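Local coordinates for protein Vng1086c (Halobacterium sp., PDB 2GF4), which is of unknown function but binds a calcium ion and belongs to the uncharacterised protein family UPF0058, at residues Asp4-Leu9 and Lys46-His51; Asn15-Phe20 and Ala33-Asp38. All blocks are in the same frame, centred on the assembly; numbering follows the deposited sequence.

Interaction 1 (Asp4-Leu9 and Lys46-His51); sequences DELLEL and KSKSEH
Leu7 lays one methyl on the imidazole of His51, and together with Leu6 these residues make the tight part of the contact. Leu7 CD2 stands 3.4 Å from the centroid of the His51 ring and only 13° off the ring normal, a CH-pi contact over the middle of one face. The ring is also held through both nitrogens: ND1 bonds to His10 and NE2 to the carbonyl of His43, which together fix the rotation of the imidazole that the methyl covers. Next to it, the bond to CB of Leu6 is directed toward helix 48-71. With its CG anti to the backbone N (chi1 -177°), the CD2 methyl reaches into the first turn of that helix, 3.3 Å from Lys48 O and 3.7 Å from His51 CB. Met66 of the second subunit packs on Leu6 as well.

Toward solvent the contact thins out. Lys48 adds little more than its CG, 4.2 Å from Leu6 CD2, before its bent chain carries NZ off to the carbonyl of Met1. On the far side of the turn, Ser47 and Glu50 close the helix start: Glu50 N donates to Ser47 OG over 3.0 Å, and Ser47 N donates to Glu50 OE1 over 2.9 Å. That reciprocal pair is a capping box, so the leucines of helix 3-21 pack against the capped N-terminal turn of helix 48-71, a helix-to-helix contact at one end of the subunit.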
loop_
_atom_site.group_PDB
_atom_site.type_symbol
_atom_site.label_atom_id
_atom_site.label_comp_id
_atom_site.label_asym_id
_atom_site.label_seq_id
_atom_site.Cartn_x
_atom_site.Cartn_y
_atom_site.Cartn_z
ATOM N N ASP A 4 -15.442 -18.804 7.686
ATOM C CA ASP A 4 -15.611 -19.509 6.397
ATOM C C ASP A 4 -15.561 -18.521 5.204
ATOM O O ASP A 4 -15.146 -18.915 4.112
ATOM C CB ASP A 4 -16.944 -20.237 6.375
ATOM C CG ASP A 4 -16.931 -21.497 7.230
ATOM O OD1 ASP A 4 -15.890 -21.796 7.855
ATOM O OD2 ASP A 4 -17.954 -22.192 7.284
ATOM N N GLU A 5 -16.029 -17.282 5.366
ATOM C CA GLU A 5 -15.966 -16.323 4.251
ATOM C C GLU A 5 -14.497 -15.938 4.052
ATOM O O GLU A 5 -14.041 -15.837 2.920
ATOM C CB GLU A 5 -16.781 -15.067 4.565
ATOM C CG GLU A 5 -18.280 -15.347 4.687
ATOM C CD GLU A 5 -19.072 -14.173 5.237
ATOM O OE1 GLU A 5 -18.616 -13.450 6.157
ATOM O OE2 GLU A 5 -20.210 -13.968 4.775
ATOM N N LEU A 6 -13.748 -15.721 5.125
ATOM C CA LEU A 6 -12.347 -15.343 4.978
ATOM C C LEU A 6 -11.517 -16.465 4.351
ATOM O O LEU A 6 -10.608 -16.178 3.564
ATOM C CB LEU A 6 -11.824 -14.969 6.350
ATOM C CG LEU A 6 -10.391 -14.461 6.527
ATOM C CD1 LEU A 6 -10.128 -13.193 5.763
ATOM C CD2 LEU A 6 -10.205 -14.222 7.980
ATOM N N LEU A 7 -11.795 -17.724 4.702
ATOM C CA LEU A 7 -11.051 -18.843 4.111
ATOM C C LEU A 7 -11.328 -18.865 2.609
ATOM O O LEU A 7 -10.394 -19.038 1.818
ATOM C CB LEU A 7 -11.476 -20.182 4.750
ATOM C CG LEU A 7 -11.022 -20.302 6.238
ATOM C CD1 LEU A 7 -11.605 -21.551 6.824
ATOM C CD2 LEU A 7 -9.506 -20.335 6.397
ATOM N N GLU A 8 -12.595 -18.664 2.222
ATOM C CA GLU A 8 -12.981 -18.660 0.815
ATOM C C GLU A 8 -12.314 -17.496 0.092
ATOM O O GLU A 8 -11.928 -17.644 -1.069
ATOM C CB GLU A 8 -14.509 -18.599 0.704
ATOM C CG GLU A 8 -15.149 -19.952 1.068
ATOM C CD GLU A 8 -16.670 -19.920 1.141
ATOM O OE1 GLU A 8 -17.335 -20.076 0.097
ATOM O OE2 GLU A 8 -17.213 -19.744 2.253
ATOM N N LEU A 9 -12.159 -16.357 0.763
ATOM C CA LEU A 9 -11.513 -15.202 0.138
ATOM C C LEU A 9 -10.044 -15.554 -0.073
ATOM O O LEU A 9 -9.508 -15.310 -1.157
ATOM C CB LEU A 9 -11.657 -13.991 1.055
ATOM C CG LEU A 9 -11.090 -12.668 0.529
ATOM C CD1 LEU A 9 -11.795 -12.284 -0.715
ATOM C CD2 LEU A 9 -11.267 -11.602 1.544
ATOM N N LYS A 46 -5.859 -22.299 11.471
ATOM C CA LYS A 46 -5.138 -21.115 11.918
ATOM C C LYS A 46 -6.143 -19.964 12.124
ATOM O O LYS A 46 -7.285 -20.005 11.619
ATOM C CB LYS A 46 -4.069 -20.748 10.911
ATOM C CG LYS A 46 -2.888 -21.676 10.985
ATOM C CD LYS A 46 -1.916 -21.322 9.892
ATOM C CE LYS A 46 -0.729 -22.207 10.044
ATOM N NZ LYS A 46 0.395 -21.699 9.269
ATOM N N SER A 47 -5.724 -18.947 12.847
ATOM C CA SER A 47 -6.603 -17.836 13.200
ATOM C C SER A 47 -7.186 -16.938 12.112
ATOM O O SER A 47 -6.670 -16.882 10.992
ATOM C CB SER A 47 -5.889 -16.958 14.250
ATOM O OG SER A 47 -4.899 -16.088 13.673
ATOM N N LYS A 48 -8.313 -16.306 12.422
ATOM C CA LYS A 48 -8.926 -15.349 11.505
ATOM C C LYS A 48 -7.861 -14.288 11.210
ATOM O O LYS A 48 -7.746 -13.824 10.077
ATOM C CB LYS A 48 -10.082 -14.653 12.187
ATOM C CG LYS A 48 -11.411 -15.227 11.832
ATOM C CD LYS A 48 -12.470 -14.405 12.544
ATOM C CE LYS A 48 -13.619 -14.059 11.604
ATOM N NZ LYS A 48 -14.200 -12.684 11.775
ATOM N N SER A 49 -7.085 -13.894 12.223
ATOM C CA SER A 49 -6.057 -12.869 12.051
ATOM C C SER A 49 -4.940 -13.279 11.100
ATOM O O SER A 49 -4.442 -12.439 10.340
ATOM C CB SER A 49 -5.485 -12.527 13.415
ATOM O OG SER A 49 -4.312 -11.740 13.279
ATOM N N GLU A 50 -4.535 -14.550 11.150
ATOM C CA GLU A 50 -3.498 -15.034 10.251
ATOM C C GLU A 50 -4.080 -15.042 8.832
ATOM O O GLU A 50 -3.370 -14.712 7.888
ATOM C CB GLU A 50 -3.073 -16.450 10.665
ATOM C CG GLU A 50 -2.287 -16.419 11.984
ATOM C CD GLU A 50 -1.969 -17.780 12.564
ATOM O OE1 GLU A 50 -2.880 -18.459 13.087
ATOM O OE2 GLU A 50 -0.801 -18.196 12.523
ATOM N N HIS A 51 -5.356 -15.384 8.665
ATOM C CA HIS A 51 -5.912 -15.408 7.315
ATOM C C HIS A 51 -6.114 -14.029 6.741
ATOM O O HIS A 51 -5.936 -13.848 5.535
ATOM C CB HIS A 51 -7.171 -16.237 7.319
ATOM C CG HIS A 51 -6.866 -17.710 7.281
ATOM N ND1 HIS A 51 -6.404 -18.340 6.146
ATOM C CD2 HIS A 51 -6.897 -18.654 8.249
ATOM C CE1 HIS A 51 -6.162 -19.603 6.420
ATOM N NE2 HIS A 51 -6.459 -19.820 7.682
#

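Interaction 2 (Asn15-Phe20 and Ala33-Asp38); sequences NIKDQF and AYEELD. With CA (calcium ion), chain C.
Lys17 reaches from helix 3-21 to the short helix 32-37, where its tip meets Glu35. The CB already points toward the partner helix, and CG lies anti to the backbone N (chi1 172°), which sends the chain toward helix 32-37; CB, CG and CD stay more than 4.2 Å from the partner segment. The bend at chi3 (86°) then brings CE beside the Tyr34 ring, 4.0 Å from CE2 and 4.1 Å from CD2, in an oblique approach, and the bend at chi4 turns NZ toward Glu35 OE2. There NZ forms a salt bridge with Glu35, its hydrogen bond to OE2 being weak at 3.5 Å. The same ammonium has a second, long salt bridge to Asp18 OD1 at 3.7 Å, so one positive charge lies between two carboxylates and probably eases their mutual repulsion.

Glu35 faces two ways. While OE2 faces Lys17 and also lies at the edge of the Tyr34 ring, in its plane, OE1 accepts a hydrogen bond of 3.0 Å from water 2, which binds the calcium ion. Glu35 is therefore a second-shell residue, its OE1 4.1 Å from the metal. Direct protein ligands are Asp38 OD1, at 2.5 Å from the calcium, and Glu40; waters 1 and 3 also bind the ion. Tyr34, inserted between helices, has its OH hydrogen-bonded to His10 NE2. A lysine-centred salt-bridge network thus borders a largely hydrated calcium site at the C-terminal end of helix 32-37.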
loop_
_atom_site.group_PDB
_atom_site.type_symbol
_atom_site.label_atom_id
_atom_site.label_comp_id
_atom_site.label_asym_id
_atom_site.label_seq_id
_atom_site.Cartn_x
_atom_site.Cartn_y
_atom_site.Cartn_z
ATOM N N ASN A 15 -6.052 -18.367 -6.058
ATOM C CA ASN A 15 -6.328 -18.623 -7.478
ATOM C C ASN A 15 -5.815 -17.402 -8.273
ATOM O O ASN A 15 -5.250 -17.603 -9.342
ATOM C CB ASN A 15 -7.813 -18.810 -7.722
ATOM C CG ASN A 15 -8.305 -20.156 -7.230
ATOM O OD1 ASN A 15 -9.492 -20.414 -7.186
ATOM N ND2 ASN A 15 -7.361 -21.028 -6.850
ATOM N N ILE A 16 -5.986 -16.158 -7.793
ATOM C CA ILE A 16 -5.486 -14.983 -8.527
ATOM C C ILE A 16 -3.950 -15.107 -8.664
ATOM O O ILE A 16 -3.411 -14.965 -9.770
ATOM C CB ILE A 16 -5.854 -13.690 -7.759
ATOM C CG1 ILE A 16 -7.371 -13.475 -7.760
ATOM C CG2 ILE A 16 -5.194 -12.531 -8.389
ATOM C CD1 ILE A 16 -7.892 -13.045 -9.009
ATOM N N LYS A 17 -3.252 -15.360 -7.553
ATOM C CA LYS A 17 -1.805 -15.519 -7.564
ATOM C C LYS A 17 -1.343 -16.533 -8.588
ATOM O O LYS A 17 -0.398 -16.257 -9.322
ATOM C CB LYS A 17 -1.339 -15.998 -6.214
ATOM C CG LYS A 17 0.101 -16.344 -6.290
ATOM C CD LYS A 17 0.738 -16.158 -4.995
ATOM C CE LYS A 17 0.553 -17.371 -4.206
ATOM N NZ LYS A 17 1.141 -18.536 -4.867
ATOM N N ASP A 18 -1.982 -17.705 -8.628
ATOM C CA ASP A 18 -1.558 -18.714 -9.585
ATOM C C ASP A 18 -1.811 -18.242 -10.993
ATOM O O ASP A 18 -0.966 -18.464 -11.860
ATOM C CB ASP A 18 -2.223 -20.030 -9.243
ATOM C CG ASP A 18 -1.635 -20.627 -7.966
ATOM O OD1 ASP A 18 -0.466 -20.334 -7.628
ATOM O OD2 ASP A 18 -2.306 -21.402 -7.279
ATOM N N GLN A 19 -2.952 -17.585 -11.217
ATOM C CA GLN A 19 -3.316 -16.999 -12.509
ATOM C C GLN A 19 -2.177 -16.045 -12.933
ATOM O O GLN A 19 -1.644 -16.190 -14.032
ATOM C CB GLN A 19 -4.595 -16.194 -12.327
ATOM C CG GLN A 19 -5.148 -15.736 -13.631
ATOM C CD GLN A 19 -6.386 -14.885 -13.504
ATOM O OE1 GLN A 19 -6.840 -14.549 -12.407
ATOM N NE2 GLN A 19 -6.927 -14.525 -14.644
ATOM N N PHE A 20 -1.820 -15.077 -12.069
ATOM C CA PHE A 20 -0.762 -14.103 -12.351
ATOM C C PHE A 20 0.577 -14.779 -12.683
ATOM O O PHE A 20 1.203 -14.404 -13.676
ATOM C CB PHE A 20 -0.586 -13.180 -11.133
ATOM C CG PHE A 20 0.555 -12.206 -11.244
ATOM C CD1 PHE A 20 0.381 -10.938 -11.784
ATOM C CD2 PHE A 20 1.811 -12.550 -10.768
ATOM C CE1 PHE A 20 1.444 -10.044 -11.821
ATOM C CE2 PHE A 20 2.860 -11.651 -10.810
ATOM C CZ PHE A 20 2.677 -10.407 -11.336
ATOM N N ALA A 33 6.552 -12.017 0.109
ATOM C CA ALA A 33 6.179 -11.760 1.490
ATOM C C ALA A 33 5.035 -12.686 1.919
ATOM O O ALA A 33 5.033 -13.126 3.072
ATOM C CB ALA A 33 5.764 -10.404 1.627
ATOM N N TYR A 34 4.058 -12.957 1.048
ATOM C CA TYR A 34 2.987 -13.869 1.427
ATOM C C TYR A 34 3.605 -15.234 1.753
ATOM O O TYR A 34 3.203 -15.830 2.740
ATOM C CB TYR A 34 1.995 -14.018 0.282
ATOM C CG TYR A 34 1.063 -15.183 0.425
ATOM C CD1 TYR A 34 -0.064 -15.105 1.235
ATOM C CD2 TYR A 34 1.284 -16.347 -0.295
ATOM C CE1 TYR A 34 -0.934 -16.144 1.310
ATOM C CE2 TYR A 34 0.425 -17.390 -0.215
ATOM C CZ TYR A 34 -0.678 -17.270 0.582
ATOM O OH TYR A 34 -1.539 -18.317 0.688
ATOM N N GLU A 35 4.570 -15.725 0.972
ATOM C CA GLU A 35 5.144 -17.039 1.270
ATOM C C GLU A 35 5.895 -17.061 2.600
ATOM O O GLU A 35 5.944 -18.104 3.242
ATOM C CB GLU A 35 6.045 -17.472 0.122
ATOM C CG GLU A 35 5.354 -17.426 -1.244
ATOM C CD GLU A 35 4.436 -18.596 -1.479
ATOM O OE1 GLU A 35 4.518 -19.570 -0.707
ATOM O OE2 GLU A 35 3.630 -18.589 -2.439
ATOM N N GLU A 36 6.480 -15.941 3.022
ATOM C CA GLU A 36 7.157 -15.915 4.316
ATOM C C GLU A 36 6.151 -16.136 5.427
ATOM O O GLU A 36 6.497 -16.714 6.447
ATOM C CB GLU A 36 7.801 -14.566 4.565
ATOM C CG GLU A 36 8.932 -14.279 3.636
ATOM C CD GLU A 36 9.565 -12.936 3.908
ATOM O OE1 GLU A 36 9.314 -12.337 4.983
ATOM O OE2 GLU A 36 10.340 -12.465 3.054
ATOM N N LEU A 37 4.925 -15.660 5.273
ATOM C CA LEU A 37 3.950 -15.845 6.330
ATOM C C LEU A 37 3.612 -17.325 6.556
ATOM O O LEU A 37 3.336 -17.724 7.683
ATOM C CB LEU A 37 2.683 -15.070 5.959
ATOM C CG LEU A 37 1.461 -15.292 6.856
ATOM C CD1 LEU A 37 1.794 -14.781 8.191
ATOM C CD2 LEU A 37 0.258 -14.586 6.341
ATOM N N ASP A 38 3.678 -18.124 5.493
ATOM C CA ASP A 38 3.316 -19.532 5.535
ATOM C C ASP A 38 1.943 -19.754 6.124
ATOM O O ASP A 38 1.764 -20.589 7.016
ATOM C CB ASP A 38 4.363 -20.437 6.219
ATOM C CG ASP A 38 4.079 -21.936 5.972
ATOM O OD1 ASP A 38 3.561 -22.293 4.899
ATOM O OD2 ASP A 38 4.367 -22.806 6.818
HETATM CA CA CA C . 4.206 -22.020 2.547
HETATM O O HOH W 1 6.122 -20.569 3.303
HETATM O O HOH W 2 3.062 -19.850 1.933
HETATM O O HOH W 3 5.005 -21.948 0.034
#

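Both interactions use helix 3-21, their centres about 15 Å apart. Interaction 1 joins its N-terminal part to helix 48-71 toward one end of the subunit; it is partly buried and mainly apolar. Interaction 2, nearer the middle, joins a later part to helix 32-37; it is a buried contact, although its Glu35 is exposed, and it covers less surface and relies on charge, with its outer side at the calcium. His10 connects them, bonding to His51 in one and to Tyr34 in the other. The two also touch directly, Lys46 NZ lying 2.9 Å from Asp38 O. Each borders the second subunit, so helix 3-21 contributes to subunit association as well as to the fold.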